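Local coordinates for protein methyl-coenzyme M reductase subunit beta (Methanosarcina barkeri, PDB 1E6Y) that forms part of methyl-coenzyme M reductase I, which uses coenzyme B to release methane from methyl-coenzyme M with the nickel cofactor F430 in the last step of methanogenesis, at residues V18-L23 and G236-G241; A207-S212 and E424-V429; Q162-M167 and I177-E182; I151-S154 and Y160-T163. All coordinates share one frame; numbering follows the deposited sequence.

Contact 1: V18-L23 and G236-G241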
loop_
_atom_site.group_PDB
_atom_site.type_symbol
_atom_site.label_atom_id
_atom_site.label_comp_id
_atom_site.label_asym_id
_atom_site.label_seq_id
_atom_site.Cartn_x
_atom_site.Cartn_y
_atom_site.Cartn_z
ATOM N N VAL E 18 -25.262 -31.345 22.855
ATOM C CA VAL E 18 -24.896 -30.760 21.569
ATOM C C VAL E 18 -23.466 -31.148 21.207
ATOM O O VAL E 18 -22.519 -30.845 21.942
ATOM C CB VAL E 18 -25.013 -29.216 21.610
ATOM C CG1 VAL E 18 -24.636 -28.621 20.260
ATOM C CG2 VAL E 18 -26.430 -28.806 21.988
ATOM N N ASP E 19 -23.315 -31.860 20.094
ATOM C CA ASP E 19 -21.998 -32.215 19.581
ATOM C C ASP E 19 -21.315 -30.937 19.108
ATOM O O ASP E 19 -21.899 -30.166 18.348
ATOM C CB ASP E 19 -22.141 -33.194 18.414
ATOM C CG ASP E 19 -20.837 -33.887 18.066
ATOM O OD1 ASP E 19 -19.874 -33.198 17.678
ATOM O OD2 ASP E 19 -20.786 -35.129 18.149
ATOM N N ILE E 20 -20.075 -30.723 19.538
ATOM C CA ILE E 20 -19.369 -29.490 19.198
ATOM C C ILE E 20 -19.117 -29.351 17.696
ATOM O O ILE E 20 -19.005 -28.239 17.184
ATOM C CB ILE E 20 -18.028 -29.359 19.967
ATOM C CG1 ILE E 20 -17.062 -30.470 19.562
ATOM C CG2 ILE E 20 -18.283 -29.385 21.467
ATOM C CD1 ILE E 20 -15.656 -30.253 20.063
ATOM N N MET E 21 -19.120 -30.475 16.983
ATOM C CA MET E 21 -18.975 -30.462 15.527
ATOM C C MET E 21 -20.160 -29.791 14.838
ATOM O O MET E 21 -20.015 -29.226 13.752
ATOM C CB MET E 21 -18.820 -31.886 14.994
ATOM C CG MET E 21 -17.504 -32.540 15.358
ATOM S SD MET E 21 -16.097 -31.694 14.616
ATOM C CE MET E 21 -14.854 -31.963 15.875
ATOM N N SER E 22 -21.330 -29.858 15.468
ATOM C CA SER E 22 -22.529 -29.235 14.923
ATOM C C SER E 22 -22.485 -27.721 15.091
ATOM O O SER E 22 -23.311 -27.006 14.530
ATOM C CB SER E 22 -23.778 -29.795 15.611
ATOM O OG SER E 22 -23.884 -29.311 16.936
ATOM N N LEU E 23 -21.529 -27.246 15.887
ATOM C CA LEU E 23 -21.343 -25.819 16.132
ATOM C C LEU E 23 -20.373 -25.174 15.143
ATOM O O LEU E 23 -20.182 -23.957 15.162
ATOM C CB LEU E 23 -20.836 -25.594 17.564
ATOM C CG LEU E 23 -21.737 -26.103 18.695
ATOM C CD1 LEU E 23 -21.063 -25.863 20.039
ATOM C CD2 LEU E 23 -23.089 -25.405 18.637
ATOM N N GLY E 236 -13.233 -24.261 22.126
ATOM C CA GLY E 236 -13.170 -22.850 22.468
ATOM C C GLY E 236 -14.471 -22.116 22.189
ATOM O O GLY E 236 -15.001 -21.426 23.064
ATOM N N LEU E 237 -15.009 -22.296 20.986
ATOM C CA LEU E 237 -16.294 -21.704 20.620
ATOM C C LEU E 237 -17.410 -22.120 21.580
ATOM O O LEU E 237 -18.151 -21.274 22.082
ATOM C CB LEU E 237 -16.674 -22.098 19.187
ATOM C CG LEU E 237 -18.055 -21.658 18.686
ATOM C CD1 LEU E 237 -18.157 -20.142 18.667
ATOM C CD2 LEU E 237 -18.290 -22.214 17.300
ATOM N N ALA E 238 -17.516 -23.420 21.843
ATOM C CA ALA E 238 -18.575 -23.945 22.700
ATOM C C ALA E 238 -18.484 -23.394 24.122
ATOM O O ALA E 238 -19.463 -22.869 24.655
ATOM C CB ALA E 238 -18.520 -25.468 22.728
ATOM N N TYR E 239 -17.294 -23.470 24.710
ATOM C CA TYR E 239 -17.108 -23.107 26.109
ATOM C C TYR E 239 -16.989 -21.600 26.345
ATOM O O TYR E 239 -17.720 -21.040 27.164
ATOM C CB TYR E 239 -15.890 -23.836 26.679
ATOM C CG TYR E 239 -16.176 -25.274 27.040
ATOM C CD1 TYR E 239 -15.961 -26.301 26.122
ATOM C CD2 TYR E 239 -16.717 -25.603 28.283
ATOM C CE1 TYR E 239 -16.283 -27.623 26.429
ATOM C CE2 TYR E 239 -17.043 -26.919 28.602
ATOM C CZ TYR E 239 -16.826 -27.923 27.670
ATOM O OH TYR E 239 -17.171 -29.224 27.975
ATOM N N GLN E 240 -16.083 -20.943 25.627
ATOM C CA GLN E 240 -15.924 -19.501 25.778
ATOM C C GLN E 240 -17.060 -18.726 25.114
ATOM O O GLN E 240 -17.608 -17.792 25.704
ATOM C CB GLN E 240 -14.585 -19.034 25.201
ATOM C CG GLN E 240 -14.263 -17.579 25.518
ATOM C CD GLN E 240 -13.057 -17.068 24.758
ATOM O OE1 GLN E 240 -13.008 -17.131 23.529
ATOM N NE2 GLN E 240 -12.080 -16.539 25.486
ATOM N N GLY E 241 -17.422 -19.128 23.900
ATOM C CA GLY E 241 -18.384 -18.362 23.131
ATOM C C GLY E 241 -19.837 -18.611 23.487
ATOM O O GLY E 241 -20.639 -17.675 23.527
#
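Leu23 and Ile20 both press on the methyl group of Ala238, and this small apolar cluster makes up most of the contact. Leu23 CD1 is 3.7 Å from Ala238 CB. Ile20 CG2 reaches the same methyl less tightly, at 4.1 Å. Ile20 holds its CG2 anti to the carbonyl carbon, which turns this branch, rather than CG1, to Ala238. CG1 then lies between the backbone N and C (chi1 64°). A second apolar pair joins Leu23 CB to Leu237 CD2 at 4.2 Å. The same Leu237 CD2 sits 3.3 Å from the backbone oxygen Leu23 O, a carbon-to-oxygen approach that gives this corner a snug fit. The four touching residues are buried.

The polar bonds lie within 18-23 and shape it. Asp19 OD1 accepts from Met21 N at 2.9 Å through its anti lone pair, which makes an Asx turn. Asp19 O takes two donors, Ser22 N and Ser22 OG. The hydroxyl bond is short, with Ser22 OG 2.6 Å from Asp19 O and in the carbonyl plane. These bonds help set the 3-10 turn at 20-23, from which Ile20 and Leu23 face the helix.

Backbone bonds from Val18 to Val4 and from Ile20 to Asp2 tie the segment to strand 3-7 and the residue before it. Leu234 and Leu235 extend the apolar surface under Ile20. The arrangement is an N-terminal beta hairpin running into a 3-10 turn, laid against the C-terminal end of helix 228-241.

Contact 2: A207-S212 and E424-V429; sequences ASALSS and EPIKAV
Two helices of the C-terminal family region meet here, the long helix 204-221 and the short helix 425-429 near the end of the chain. Ala209 of the first touches Pro425 and Ile426 of the second. The short segments have axes 9.6 Å apart at closest approach and inclined by 56°. This is helix packing through small and apolar side chains.

The methyl of Ala209 enters the notch between two neighbouring residues. Ala209 CB lies 3.6 Å from Ile426 CG1 and 3.7 Å from Pro425 CG. Ile426 CD1 is slightly farther from the same methyl. Ile426 brings this branch over because CG1 is anti to the carbonyl carbon (chi1 -54°), with the ethyl arm extended beyond it. The pyrrolidine ring of Pro425 meets the long helix with its CG corner. That corner also reaches Leu210, 3.7 Å from Leu210 N and 4.0 Å from Leu210 CB. The ring thus rests partly on backbone.

Each segment also has a polar bond of its own. In one of the two conformers of Ser212, its OG donates to Ser208 O at 2.7 Å, from the opposite face of the carbonyl plane to Ser212 N. Lys427 NZ reaches back to Glu424 OE2 in a 3.0 Å salt bridge. Glu424 is at the N-cap position, just before helix 425-429.

Asn206 and Ile213 of the long helix continue the surface under Pro425. Helix 193-199 packs on Leu210 through Val196 and Ile199, while helix 387-395 meets Ser211. Val429 reaches Leu23, in the turn after strand 13-19.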
loop_
_atom_site.group_PDB
_atom_site.type_symbol
_atom_site.label_atom_id
_atom_site.label_comp_id
_atom_site.label_asym_id
_atom_site.label_seq_id
_atom_site.Cartn_x
_atom_site.Cartn_y
_atom_site.Cartn_z
ATOM N N ALA E 207 -22.563 -10.295 23.452
ATOM C CA ALA E 207 -21.501 -9.627 22.702
ATOM C C ALA E 207 -20.324 -10.572 22.471
ATOM O O ALA E 207 -19.837 -10.706 21.347
ATOM C CB ALA E 207 -21.036 -8.373 23.446
ATOM N N SER E 208 -19.895 -11.261 23.525
ATOM C CA SER E 208 -18.803 -12.216 23.391
ATOM C C SER E 208 -19.226 -13.441 22.575
ATOM O O SER E 208 -18.427 -13.984 21.810
ATOM C CB SER E 208 -18.271 -12.635 24.769
ATOM O OG SER E 208 -19.300 -13.122 25.610
ATOM N N ALA E 209 -20.510 -13.788 22.635
ATOM C CA ALA E 209 -21.031 -14.914 21.864
ATOM C C ALA E 209 -21.013 -14.621 20.367
ATOM O O ALA E 209 -20.518 -15.428 19.574
ATOM C CB ALA E 209 -22.442 -15.250 22.313
ATOM N N LEU E 210 -21.532 -13.455 19.986
ATOM C CA LEU E 210 -21.556 -13.047 18.584
ATOM C C LEU E 210 -20.142 -12.875 18.034
ATOM O O LEU E 210 -19.843 -13.314 16.921
ATOM C CB LEU E 210 -22.344 -11.742 18.419
ATOM C CG LEU E 210 -22.505 -11.228 16.983
ATOM C CD1 LEU E 210 -23.131 -12.301 16.103
ATOM C CD2 LEU E 210 -23.359 -9.976 16.983
ATOM N N SER E 211 -19.269 -12.270 18.837
ATOM C CA SER E 211 -17.871 -12.089 18.459
ATOM C C SER E 211 -17.166 -13.429 18.248
ATOM O O SER E 211 -16.405 -13.589 17.297
ATOM C CB SER E 211 -17.136 -11.278 19.528
ATOM O OG SER E 211 -15.755 -11.182 19.232
ATOM N N SER E 212 -17.460 -14.396 19.112
ATOM C CA SER E 212 -16.896 -15.739 18.995
ATOM C C SER E 212 -17.322 -16.400 17.686
ATOM O O SER E 212 -16.520 -17.051 17.018
ATOM C CB SER E 212 -17.341 -16.601 20.177
ATOM O OG SER E 212 -16.848 -16.081 21.400
ATOM N N GLU E 424 -29.392 -12.137 19.943
ATOM C CA GLU E 424 -29.424 -13.318 20.806
ATOM C C GLU E 424 -28.801 -14.540 20.139
ATOM O O GLU E 424 -29.491 -15.509 19.820
ATOM C CB GLU E 424 -30.862 -13.623 21.233
ATOM C CG GLU E 424 -31.482 -12.542 22.103
ATOM C CD GLU E 424 -32.734 -13.006 22.808
ATOM O OE1 GLU E 424 -33.794 -13.079 22.152
ATOM O OE2 GLU E 424 -32.663 -13.279 24.025
ATOM N N PRO E 425 -27.471 -14.518 19.944
ATOM C CA PRO E 425 -26.783 -15.499 19.099
ATOM C C PRO E 425 -26.707 -16.899 19.702
ATOM O O PRO E 425 -26.686 -17.884 18.968
ATOM C CB PRO E 425 -25.398 -14.887 18.895
ATOM C CG PRO E 425 -25.194 -14.037 20.102
ATOM C CD PRO E 425 -26.550 -13.461 20.408
ATOM N N ILE E 426 -26.684 -16.987 21.031
ATOM C CA ILE E 426 -26.657 -18.283 21.707
ATOM C C ILE E 426 -27.991 -19.004 21.524
ATOM O O ILE E 426 -28.028 -20.189 21.189
ATOM C CB ILE E 426 -26.375 -18.139 23.223
ATOM C CG1 ILE E 426 -25.100 -17.325 23.452
ATOM C CG2 ILE E 426 -26.236 -19.519 23.854
ATOM C CD1 ILE E 426 -24.770 -17.091 24.916
ATOM N N LYS E 427 -29.084 -18.270 21.725
ATOM C CA LYS E 427 -30.425 -18.781 21.465
ATOM C C LYS E 427 -30.610 -19.153 19.995
ATOM O O LYS E 427 -31.289 -20.129 19.676
ATOM C CB LYS E 427 -31.474 -17.745 21.872
ATOM C CG LYS E 427 -31.627 -17.577 23.377
ATOM C CD LYS E 427 -32.808 -16.680 23.717
ATOM C CE LYS E 427 -32.938 -16.495 25.222
ATOM N NZ LYS E 427 -33.959 -15.462 25.564
ATOM N N ALA E 428 -29.986 -18.380 19.108
ATOM C CA ALA E 428 -30.004 -18.666 17.674
ATOM C C ALA E 428 -29.339 -20.009 17.377
ATOM O O ALA E 428 -29.900 -20.848 16.671
ATOM C CB ALA E 428 -29.294 -17.550 16.909
ATOM N N VAL E 429 -28.154 -20.215 17.943
ATOM C CA VAL E 429 -27.394 -21.438 17.717
ATOM C C VAL E 429 -28.075 -22.659 18.337
ATOM O O VAL E 429 -28.055 -23.745 17.756
ATOM C CB VAL E 429 -25.953 -21.306 18.267
ATOM C CG1 VAL E 429 -25.235 -22.642 18.200
ATOM C CG2 VAL E 429 -25.187 -20.265 17.464
#

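Contact 3: Q162-M167 and I177-E182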
loop_
_atom_site.group_PDB
_atom_site.type_symbol
_atom_site.label_atom_id
_atom_site.label_comp_id
_atom_site.label_asym_id
_atom_site.label_seq_id
_atom_site.Cartn_x
_atom_site.Cartn_y
_atom_site.Cartn_z
ATOM N N GLN E 162 -12.052 7.349 -6.196
ATOM C CA GLN E 162 -10.733 7.934 -5.932
ATOM C C GLN E 162 -10.119 7.264 -4.707
ATOM O O GLN E 162 -8.945 6.894 -4.707
ATOM C CB GLN E 162 -10.825 9.450 -5.714
ATOM C CG GLN E 162 -9.573 10.105 -5.089
ATOM C CD GLN E 162 -8.292 9.892 -5.897
ATOM O OE1 GLN E 162 -8.334 9.616 -7.097
ATOM N NE2 GLN E 162 -7.148 10.023 -5.234
ATOM N N THR E 163 -10.940 7.078 -3.679
ATOM C CA THR E 163 -10.573 6.258 -2.529
ATOM C C THR E 163 -11.048 4.824 -2.763
ATOM O O THR E 163 -11.930 4.576 -3.591
ATOM C CB THR E 163 -11.211 6.798 -1.228
ATOM O OG1 THR E 163 -12.621 6.954 -1.418
ATOM C CG2 THR E 163 -10.611 8.145 -0.862
ATOM N N MET E 164 -10.432 3.879 -2.061
ATOM C CA MET E 164 -10.767 2.464 -2.205
ATOM C C MET E 164 -12.087 2.122 -1.520
ATOM O O MET E 164 -12.765 1.161 -1.892
ATOM C CB MET E 164 -9.634 1.611 -1.637
ATOM C CG MET E 164 -8.320 1.808 -2.375
ATOM S SD MET E 164 -6.935 0.923 -1.651
ATOM C CE MET E 164 -7.522 -0.740 -1.750
ATOM N N ASP E 165 -12.471 2.957 -0.559
ATOM C CA ASP E 165 -13.724 2.792 0.166
ATOM C C ASP E 165 -14.684 3.938 -0.146
ATOM O O ASP E 165 -14.335 4.886 -0.856
ATOM C CB ASP E 165 -13.447 2.733 1.676
ATOM C CG ASP E 165 -12.847 4.025 2.222
ATOM O OD1 ASP E 165 -12.172 4.765 1.471
ATOM O OD2 ASP E 165 -13.019 4.282 3.430
ATOM N N LEU E 166 -15.890 3.858 0.407
ATOM C CA LEU E 166 -16.860 4.941 0.283
ATOM C C LEU E 166 -16.596 6.011 1.338
ATOM O O LEU E 166 -17.437 6.273 2.197
ATOM C CB LEU E 166 -18.287 4.395 0.420
ATOM C CG LEU E 166 -18.928 3.787 -0.830
ATOM C CD1 LEU E 166 -18.171 2.545 -1.270
ATOM C CD2 LEU E 166 -20.378 3.448 -0.541
ATOM N N MET E 167 -15.407 6.607 1.284
ATOM C CA MET E 167 -14.990 7.596 2.272
ATOM C C MET E 167 -15.859 8.841 2.180
ATOM O O MET E 167 -15.970 9.453 1.116
ATOM C CB MET E 167 -13.523 7.980 2.067
ATOM C CG MET E 167 -13.025 9.011 3.060
ATOM S SD MET E 167 -11.277 9.358 2.905
ATOM C CE MET E 167 -11.305 10.711 1.750
ATOM N N ILE E 177 -13.900 -3.394 3.945
ATOM C CA ILE E 177 -13.695 -3.807 2.558
ATOM C C ILE E 177 -12.594 -4.866 2.515
ATOM O O ILE E 177 -11.744 -4.919 3.404
ATOM C CB ILE E 177 -13.317 -2.604 1.641
ATOM C CG1 ILE E 177 -11.970 -2.004 2.057
ATOM C CG2 ILE E 177 -14.412 -1.548 1.690
ATOM C CD1 ILE E 177 -11.428 -0.984 1.070
ATOM N N PRO E 178 -12.640 -5.777 1.528
ATOM C CA PRO E 178 -11.741 -6.936 1.518
ATOM C C PRO E 178 -10.260 -6.559 1.512
ATOM O O PRO E 178 -9.440 -7.246 2.116
ATOM C CB PRO E 178 -12.139 -7.687 0.250
ATOM C CG PRO E 178 -13.562 -7.293 0.021
ATOM C CD PRO E 178 -13.625 -5.848 0.430
ATOM N N GLN E 179 -9.938 -5.430 0.888
ATOM C CA GLN E 179 -8.549 -4.996 0.759
ATOM C C GLN E 179 -7.919 -4.585 2.087
ATOM O O GLN E 179 -6.708 -4.406 2.163
ATOM C CB GLN E 179 -8.433 -3.836 -0.232
ATOM C CG GLN E 179 -8.843 -4.181 -1.654
ATOM C CD GLN E 179 -10.235 -3.690 -1.984
ATOM O OE1 GLN E 179 -11.193 -3.985 -1.268
ATOM N NE2 GLN E 179 -10.349 -2.902 -3.047
ATOM N N ASN E 180 -8.739 -4.417 3.124
ATOM C CA ASN E 180 -8.218 -4.101 4.451
ATOM C C ASN E 180 -7.764 -5.337 5.221
ATOM O O ASN E 180 -7.157 -5.216 6.284
ATOM C CB ASN E 180 -9.254 -3.333 5.276
ATOM C CG ASN E 180 -9.341 -1.869 4.884
ATOM O OD1 ASN E 180 -8.435 -1.335 4.244
ATOM N ND2 ASN E 180 -10.429 -1.213 5.271
ATOM N N ASN E 181 -8.032 -6.522 4.675
ATOM C CA ASN E 181 -7.598 -7.772 5.299
ATOM C C ASN E 181 -6.087 -7.812 5.428
ATOM O O ASN E 181 -5.371 -7.573 4.457
ATOM C CB ASN E 181 -8.042 -8.979 4.473
ATOM C CG ASN E 181 -9.513 -9.290 4.629
ATOM O OD1 ASN E 181 -10.211 -8.682 5.444
ATOM N ND2 ASN E 181 -9.995 -10.255 3.853
ATOM N N GLU E 182 -5.605 -8.153 6.618
ATOM C CA GLU E 182 -4.184 -8.406 6.804
ATOM C C GLU E 182 -3.816 -9.769 6.233
ATOM O O GLU E 182 -2.802 -9.916 5.552
ATOM C CB GLU E 182 -3.824 -8.360 8.288
ATOM C CG GLU E 182 -3.997 -6.991 8.915
ATOM C CD GLU E 182 -2.851 -6.601 9.834
ATOM O OE1 GLU E 182 -2.005 -7.462 10.171
ATOM O OE2 GLU E 182 -2.813 -5.423 10.245
HETATM O O HOH W 1 -11.837 -0.589 -3.782
#
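Met164 leads from 162-167 to the turn at 177-182. Its CB lies 4.2 Å from Ile177 CD1. CG stands anti to the carbonyl carbon (chi1 -62°), and the chain runs straight on to SD. A bend at chi3 (59°) then turns the methyl CE onto the side of Gln179. CE is 3.6 Å from Gln179 CB and 3.7 Å from Gln179 CG, and it also borders the amide, 3.8 Å from Gln179 NE2. The two side chains cross obliquely.

Segment 177-182 holds a single 3-10 turn at 178-180, and 162-167 is an irregular loop with an inverse gamma turn centred on Leu166. The two flank strand 171-172, one of the outermost strands, within this chain, of an antiparallel sheet.

Ile177 CD1 reaches back to Met164 O at 3.9 Å and to Asp165 CB at 4.3 Å. A water bridges the segments beside this apolar patch: it donates to Met164 O at 2.7 Å and accepts from Gln179 NE2 at 2.8 Å. The same amide nitrogen also donates to Asn181 O of the second copy of this subunit. Pro178 meets Pro178 of that copy, and Leu184 of that copy packs on Leu166 and Ile177.

Contact 4: I151-S154 and Y160-T163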
loop_
_atom_site.group_PDB
_atom_site.type_symbol
_atom_site.label_atom_id
_atom_site.label_comp_id
_atom_site.label_asym_id
_atom_site.label_seq_id
_atom_site.Cartn_x
_atom_site.Cartn_y
_atom_site.Cartn_z
ATOM N N ILE E 151 -23.099 14.935 -7.948
ATOM C CA ILE E 151 -23.356 15.393 -6.585
ATOM C C ILE E 151 -24.255 14.407 -5.833
ATOM O O ILE E 151 -23.987 14.073 -4.677
ATOM C CB ILE E 151 -24.013 16.804 -6.583
ATOM C CG1 ILE E 151 -23.092 17.820 -7.270
ATOM C CG2 ILE E 151 -24.321 17.248 -5.158
ATOM C CD1 ILE E 151 -21.747 18.007 -6.587
ATOM N N VAL E 152 -25.296 13.916 -6.501
ATOM C CA VAL E 152 -26.171 12.907 -5.907
ATOM C C VAL E 152 -25.393 11.618 -5.642
ATOM O O VAL E 152 -25.470 11.046 -4.553
ATOM C CB VAL E 152 -27.379 12.597 -6.825
ATOM C CG1 VAL E 152 -28.170 11.414 -6.276
ATOM C CG2 VAL E 152 -28.277 13.817 -6.931
ATOM N N LYS E 153 -24.570 11.226 -6.610
ATOM C CA LYS E 153 -23.798 9.993 -6.516
ATOM C C LYS E 153 -22.848 10.018 -5.322
ATOM O O LYS E 153 -22.824 9.079 -4.530
ATOM C CB LYS E 153 -23.007 9.772 -7.807
ATOM C CG LYS E 153 -22.466 8.364 -7.971
ATOM C CD LYS E 153 -21.045 8.256 -7.462
ATOM C CE LYS E 153 -20.497 6.860 -7.660
ATOM N NZ LYS E 153 -19.072 6.784 -7.252
ATOM N N SER E 154 -22.112 11.115 -5.171
ATOM C CA SER E 154 -21.125 11.228 -4.103
ATOM C C SER E 154 -21.723 11.499 -2.730
ATOM O O SER E 154 -21.075 11.248 -1.714
ATOM C CB SER E 154 -20.100 12.310 -4.434
ATOM O OG SER E 154 -19.090 11.777 -5.270
ATOM N N TYR E 160 -15.364 7.390 -3.346
ATOM C CA TYR E 160 -15.207 6.242 -4.240
ATOM C C TYR E 160 -15.576 6.637 -5.676
ATOM O O TYR E 160 -16.677 7.130 -5.915
ATOM C CB TYR E 160 -16.098 5.087 -3.768
ATOM C CG TYR E 160 -15.833 3.778 -4.486
ATOM C CD1 TYR E 160 -14.722 2.997 -4.164
ATOM C CD2 TYR E 160 -16.664 3.343 -5.523
ATOM C CE1 TYR E 160 -14.434 1.824 -4.864
ATOM C CE2 TYR E 160 -16.388 2.168 -6.226
ATOM C CZ TYR E 160 -15.272 1.415 -5.892
ATOM O OH TYR E 160 -14.993 0.262 -6.586
ATOM N N PRO E 161 -14.687 6.381 -6.665
ATOM C CA PRO E 161 -13.559 5.443 -6.618
ATOM C C PRO E 161 -12.156 6.059 -6.526
ATOM O O PRO E 161 -11.173 5.370 -6.797
ATOM C CB PRO E 161 -13.722 4.658 -7.917
ATOM C CG PRO E 161 -14.205 5.708 -8.877
ATOM C CD PRO E 161 -15.070 6.667 -8.059
ATOM N N GLN E 162 -12.052 7.349 -6.196
ATOM C CA GLN E 162 -10.733 7.934 -5.932
ATOM C C GLN E 162 -10.119 7.264 -4.707
ATOM O O GLN E 162 -8.945 6.894 -4.707
ATOM C CB GLN E 162 -10.825 9.450 -5.714
ATOM C CG GLN E 162 -9.573 10.105 -5.089
ATOM C CD GLN E 162 -8.292 9.892 -5.897
ATOM O OE1 GLN E 162 -8.334 9.616 -7.097
ATOM N NE2 GLN E 162 -7.148 10.023 -5.234
ATOM N N THR E 163 -10.940 7.078 -3.679
ATOM C CA THR E 163 -10.573 6.258 -2.529
ATOM C C THR E 163 -11.048 4.824 -2.763
ATOM O O THR E 163 -11.930 4.576 -3.591
ATOM C CB THR E 163 -11.211 6.798 -1.228
ATOM O OG1 THR E 163 -12.621 6.954 -1.418
ATOM C CG2 THR E 163 -10.611 8.145 -0.862
HETATM O O HOH W 2 -18.700 8.843 -5.306
#
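Lys153 points from helix 149-157 toward the peptide between Tyr160 and Pro161, meeting it with its amino end. CG is anti to the backbone N (chi1 -165°). A bend at chi2 (-94°) redirects the chain, which then runs extended to NZ. NZ ends 2.8 Å from Tyr160 O and lies near the proline ring, 4.1 Å from Pro161 CD. The tyrosine ring is not its nearest partner.

Tyr160 and Pro161 are joined by a cis peptide bond. This folds the proline back on the aromatic ring. Pro161 CB stands 3.9 Å above the ring plane, over its centre, a CH-pi type of approach. The hydroxyl of Tyr160 is bonded away from the lysine, to Leu184 N of the second copy of this subunit.

A water joins the segments alongside the lysine. It accepts from Ser154 OG at 3.0 Å and donates to Tyr160 O at 2.7 Å. Gly158 O, just after helix 149-157, is a second acceptor for Ser154 OG. The one hydroxyl hydrogen must be shared between the two.

Lys153 NZ has further partners: it donates to backbone atoms of a chain of another protein and makes a cation-pi contact with Trp157. These partners are consistent with a buried, charged lysine that joins its helix to the neighbouring chain.

The contacts form two groups. Contacts 1 and 2 have centres 11 Å apart and touch, with Leu23 CD2 3.5 Å from Val429 CG1. Their helices 204-221 and 228-241 follow one another, and their segments alternate along the chain, so the N-terminal hairpin and the chain's last helix pack on one helical region. Contacts 3 and 4 have centres 14 Å apart, share Gln162 and Thr163, and belong to the N-terminal domain. Both are nested inside the long loop closed by contact 1, on the opposite side of the chain's centre, about 33 and 44 Å from it between centres. The first group touches no other protein chain of the assembly, whereas the second meets neighbouring subunits.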